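Local coordinates for tyrosine--tRNA ligase, mitochondrial (Coccidioides posadasii, PDB 5IJX), which probably attaches tyrosine to its cognate mitochondrial tRNA at the cost of ATP, and is represented here by its class I catalytic domain and following helices, at residues A76-I81 and I133-L138; P86-G91 and F333-T338. All blocks are in the same frame, centred on the assembly; numbering follows the deposited sequence.

In the fold
After strand 67-72 the chain enters the loop holding 76-81, then helix 84-95, whose 86-91 turns supply the first half of contact 2. Contact 1 closes first: 51 residues on, 133-138 of helix 126-154 returns to the loop. Contact 2 closes only after 241 intervening residues, when 333-338 emerges from helix 326-333. The segments alternate along the chain, so the two closures cross, with centres about 20 Å apart and nearest atoms about 4 Å apart, not touching. Contact 1 joins the loop after strand 67-72 to helix 126-154 within the catalytic domain; contact 2 ties the helix that follows this loop, 84-95, to the helices near the C-terminal end of the construct.

Contact 1 of 2, residues A76-I81 and I133-L138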
# COMPACT_ATOMS: atom_id res chain seq x y z
N ALA A 76 9.94 -21.20 -7.72
CA ALA A 76 10.48 -22.47 -8.14
C ALA A 76 11.87 -22.16 -8.67
O ALA A 76 12.06 -21.09 -9.28
CB ALA A 76 9.64 -23.15 -9.22
N PRO A 77 12.85 -23.04 -8.47
CA PRO A 77 14.19 -22.76 -9.01
C PRO A 77 14.24 -22.75 -10.52
O PRO A 77 15.17 -22.18 -11.10
CB PRO A 77 15.04 -23.90 -8.43
CG PRO A 77 14.08 -25.04 -8.38
CD PRO A 77 12.75 -24.42 -7.98
N SER A 78 13.26 -23.37 -11.18
CA SER A 78 13.18 -23.38 -12.63
C SER A 78 11.72 -23.43 -13.04
O SER A 78 10.84 -23.78 -12.25
CB SER A 78 13.93 -24.57 -13.23
OG SER A 78 13.52 -24.79 -14.57
N LEU A 79 11.47 -23.09 -14.30
CA LEU A 79 10.16 -23.29 -14.89
C LEU A 79 9.92 -24.78 -15.13
O LEU A 79 10.86 -25.58 -15.23
CB LEU A 79 10.02 -22.53 -16.20
CG LEU A 79 10.17 -21.01 -16.15
CD1 LEU A 79 10.24 -20.44 -17.56
CD2 LEU A 79 9.02 -20.38 -15.37
N HIS A 80 8.65 -25.14 -15.23
CA HIS A 80 8.22 -26.48 -15.61
C HIS A 80 7.23 -26.35 -16.75
O HIS A 80 6.77 -25.25 -17.08
CB HIS A 80 7.61 -27.24 -14.42
CG HIS A 80 6.63 -26.43 -13.64
ND1 HIS A 80 5.27 -26.51 -13.84
CD2 HIS A 80 6.81 -25.53 -12.65
CE1 HIS A 80 4.65 -25.69 -13.01
NE2 HIS A 80 5.56 -25.08 -12.28
N ILE A 81 6.88 -27.48 -17.36
CA ILE A 81 5.98 -27.44 -18.50
C ILE A 81 4.64 -26.81 -18.13
O ILE A 81 3.96 -26.26 -19.00
CB ILE A 81 5.80 -28.86 -19.09
CG1 ILE A 81 5.09 -29.79 -18.10
CG2 ILE A 81 7.16 -29.43 -19.48
CD1 ILE A 81 4.83 -31.19 -18.64
N ILE A 133 14.96 -16.19 -9.27
CA ILE A 133 14.76 -15.08 -10.19
C ILE A 133 15.80 -15.12 -11.30
O ILE A 133 15.47 -14.98 -12.49
CB ILE A 133 14.81 -13.74 -9.44
CG1 ILE A 133 13.59 -13.60 -8.53
CG2 ILE A 133 14.85 -12.58 -10.42
CD1 ILE A 133 13.67 -12.45 -7.54
N ALA A 134 17.07 -15.30 -10.95
CA ALA A 134 18.12 -15.31 -11.96
C ALA A 134 17.90 -16.42 -12.98
O ALA A 134 17.95 -16.18 -14.19
CB ALA A 134 19.49 -15.45 -11.28
N ASN A 135 17.64 -17.64 -12.50
CA ASN A 135 17.53 -18.77 -13.41
C ASN A 135 16.31 -18.64 -14.32
O ASN A 135 16.41 -18.86 -15.53
CB ASN A 135 17.47 -20.08 -12.61
CG ASN A 135 17.72 -21.30 -13.48
OD1 ASN A 135 18.82 -21.48 -14.03
ND2 ASN A 135 16.72 -22.15 -13.61
N ILE A 136 15.16 -18.26 -13.76
CA ILE A 136 13.96 -18.11 -14.59
C ILE A 136 14.14 -16.95 -15.56
O ILE A 136 13.65 -16.99 -16.70
CB ILE A 136 12.71 -17.93 -13.71
CG1 ILE A 136 12.51 -19.17 -12.84
CG2 ILE A 136 11.48 -17.69 -14.59
CD1 ILE A 136 11.29 -19.12 -11.94
N HIS A 137 14.82 -15.88 -15.13
CA HIS A 137 15.12 -14.78 -16.03
C HIS A 137 15.93 -15.26 -17.22
O HIS A 137 15.63 -14.91 -18.37
CB HIS A 137 15.87 -13.68 -15.28
CG HIS A 137 16.12 -12.45 -16.10
ND1 HIS A 137 17.01 -12.42 -17.14
CD2 HIS A 137 15.59 -11.21 -16.02
CE1 HIS A 137 17.02 -11.21 -17.68
NE2 HIS A 137 16.16 -10.46 -17.01
N LEU A 138 16.96 -16.07 -16.97
CA LEU A 138 17.70 -16.67 -18.07
C LEU A 138 16.78 -17.49 -18.97
O LEU A 138 16.78 -17.34 -20.20
CB LEU A 138 18.83 -17.53 -17.52
CG LEU A 138 19.63 -18.33 -18.55
CD1 LEU A 138 20.24 -17.40 -19.59
CD2 LEU A 138 20.71 -19.15 -17.86
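Leu79 and Ile136 meet where the loop carrying the HIGH signature of class I synthetases, His80 to His83, runs past helix 126-154 of the Rossmann-type catalytic domain. Both residues are buried, and this is the closely packed part of the contact. The CG2 branch of Ile136 lies 3.7 Å from Leu79 CD2, the two side chains crossing at a slant. With chi1 at -61°, CG2 of Ile136 stands anti to the backbone N and CG1 anti to the carbonyl carbon, which splits the branches: CG2 serves Leu79, while CD1 reaches the backbone at Ala76 O (3.4 Å). The Leu79 side chain is about 9 Å from the bound tyrosine, near the tyrosine pocket but not lining it. Ser78 is buried too: within the loop its OG donates to Leu79 O, and it also bonds Gln139, whose OE1 meets Leu79 N.

Toward Pro77 and Asn135, both partly exposed, the contact is looser. The CB of Pro77 turns away from the helix, and its ring comes no closer than 5.7 Å to any atom of 133-138. A polar link takes over here: Asn135 ND2 donates to Pro77 O over 3.0 Å; the bond is bent (133° at the hydrogen), arriving on a lone pair in the carbonyl plane while the oxygen sits 31° out of the Asn135 amide plane.

Contact 2 of 2, residues P86-G91 and F333-T338; sequences PFMILG and FTFVPT
Met88, deposited as selenomethionine, and Phe335 make the apolar contact between the segments, and both are buried. The methyl CE of Met88 lies 3.3 Å from Phe335 CE1 and 3.7 Å from Phe335 CD1, approaching that side of the ring obliquely. The CB of Met88 already points toward the loop; bends at chi2 (-54°) and chi3 (-49°) then curve the chain and help bring its methyl group there.

Side chain against backbone is the second kind of interaction. The same CE atom is 4.2 Å from both Phe333 C and Thr334 N, at the peptide joining those residues. In the reverse sense, Phe335 CZ comes to 4.1 Å from Gly91 C, where glycine offers the helix backbone itself as the surface.

Aromatic rings also pack on the loop: Phe335 meets Trp92 and Tyr150, each with planes inclined by about 40°, and the ring of Phe333, whose CB points away from helix 84-95, packs edge-to-face with Phe365.

As for polar groups, the segments share no hydrogen bond; several groups of 333-338 bond to other parts of the chain, among them Phe335 N to Tyr150 OH and Thr334 OG1 to Leu330 O, and these hold the loop leading to Pro337, the N-cap of helix 338-350.

Helix 84-95 thus has two working faces: Phe87 and Leu90 rest on strand 67-72, while Met88 and Gly91 receive the loop 333-338. A helix following the HIGH signature and covering the parallel strands of the sheet is characteristic of the class I Rossmann-type fold, here docked against the helical region that follows it.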
# COMPACT_ATOMS: atom_id res chain seq x y z
N PRO A 86 0.30 -20.45 -21.13
CA PRO A 86 0.26 -18.99 -21.33
C PRO A 86 1.34 -18.53 -22.28
O PRO A 86 1.08 -17.79 -23.24
CB PRO A 86 0.45 -18.43 -19.91
CG PRO A 86 0.02 -19.52 -19.01
CD PRO A 86 0.34 -20.81 -19.70
N PHE A 87 2.58 -18.99 -22.05
CA PHE A 87 3.69 -18.57 -22.89
C PHE A 87 3.48 -18.99 -24.34
O PHE A 87 3.75 -18.22 -25.26
CB PHE A 87 4.99 -19.13 -22.32
CG PHE A 87 5.34 -18.56 -20.97
CD1 PHE A 87 4.97 -17.27 -20.63
CD2 PHE A 87 6.04 -19.31 -20.04
CE1 PHE A 87 5.28 -16.75 -19.40
CE2 PHE A 87 6.36 -18.79 -18.80
CZ PHE A 87 5.98 -17.50 -18.48
N MSE A 88 2.97 -20.21 -24.55
CA MSE A 88 2.60 -20.62 -25.90
C MSE A 88 1.77 -19.52 -26.52
O MSE A 88 2.10 -19.01 -27.60
CB MSE A 88 1.83 -21.95 -25.89
CG MSE A 88 2.65 -23.17 -25.50
SE MSE A 88 4.27 -23.42 -26.56
CE MSE A 88 3.52 -23.21 -28.34
N ILE A 89 0.70 -19.11 -25.83
CA ILE A 89 -0.13 -18.02 -26.34
C ILE A 89 0.75 -16.82 -26.68
O ILE A 89 0.76 -16.34 -27.82
CB ILE A 89 -1.24 -17.66 -25.33
CG1 ILE A 89 -2.26 -18.81 -25.26
CG2 ILE A 89 -1.92 -16.34 -25.71
CD1 ILE A 89 -3.50 -18.53 -24.41
N LEU A 90 1.53 -16.35 -25.70
CA LEU A 90 2.45 -15.25 -25.97
C LEU A 90 3.25 -15.52 -27.23
O LEU A 90 3.27 -14.70 -28.16
CB LEU A 90 3.39 -15.03 -24.78
CG LEU A 90 2.82 -14.46 -23.49
CD1 LEU A 90 3.95 -14.03 -22.57
CD2 LEU A 90 1.87 -13.29 -23.73
N GLY A 91 3.88 -16.69 -27.30
CA GLY A 91 4.63 -17.09 -28.47
C GLY A 91 3.82 -16.82 -29.72
O GLY A 91 4.23 -16.02 -30.58
N PHE A 333 1.20 -27.59 -27.58
CA PHE A 333 2.61 -27.51 -27.24
C PHE A 333 3.53 -27.38 -28.44
O PHE A 333 4.75 -27.49 -28.28
CB PHE A 333 3.01 -28.75 -26.42
CG PHE A 333 2.44 -28.78 -25.04
CD1 PHE A 333 3.19 -28.39 -23.95
CD2 PHE A 333 1.14 -29.21 -24.82
CE1 PHE A 333 2.67 -28.42 -22.67
CE2 PHE A 333 0.61 -29.24 -23.55
CZ PHE A 333 1.37 -28.85 -22.47
N THR A 334 3.00 -27.14 -29.64
CA THR A 334 3.84 -27.04 -30.83
C THR A 334 3.28 -25.98 -31.77
O THR A 334 2.15 -25.52 -31.62
CB THR A 334 3.96 -28.37 -31.58
OG1 THR A 334 2.72 -28.66 -32.24
CG2 THR A 334 4.29 -29.51 -30.62
N PHE A 335 4.11 -25.58 -32.74
CA PHE A 335 3.71 -24.66 -33.79
C PHE A 335 3.36 -25.36 -35.09
O PHE A 335 3.13 -24.69 -36.11
CB PHE A 335 4.83 -23.64 -34.06
CG PHE A 335 4.89 -22.50 -33.08
CD1 PHE A 335 4.09 -22.47 -31.95
CD2 PHE A 335 5.75 -21.43 -33.31
CE1 PHE A 335 4.16 -21.41 -31.06
CE2 PHE A 335 5.81 -20.37 -32.42
CZ PHE A 335 5.02 -20.36 -31.30
N VAL A 336 3.30 -26.69 -35.10
CA VAL A 336 3.01 -27.39 -36.35
C VAL A 336 1.63 -26.97 -36.84
O VAL A 336 0.70 -26.82 -36.03
CB VAL A 336 3.08 -28.92 -36.15
CG1 VAL A 336 4.41 -29.32 -35.54
CG2 VAL A 336 1.93 -29.40 -35.29
N PRO A 337 1.43 -26.76 -38.14
CA PRO A 337 0.10 -26.39 -38.63
C PRO A 337 -0.95 -27.43 -38.25
O PRO A 337 -0.65 -28.62 -38.11
CB PRO A 337 0.28 -26.31 -40.15
CG PRO A 337 1.72 -26.00 -40.34
CD PRO A 337 2.44 -26.71 -39.22
N THR A 338 -2.19 -26.97 -38.09
CA THR A 338 -3.28 -27.88 -37.78
C THR A 338 -3.49 -28.95 -38.85
O THR A 338 -3.71 -30.11 -38.49
CB THR A 338 -4.58 -27.10 -37.55
OG1 THR A 338 -4.93 -26.38 -38.74
CG2 THR A 338 -4.41 -26.11 -36.40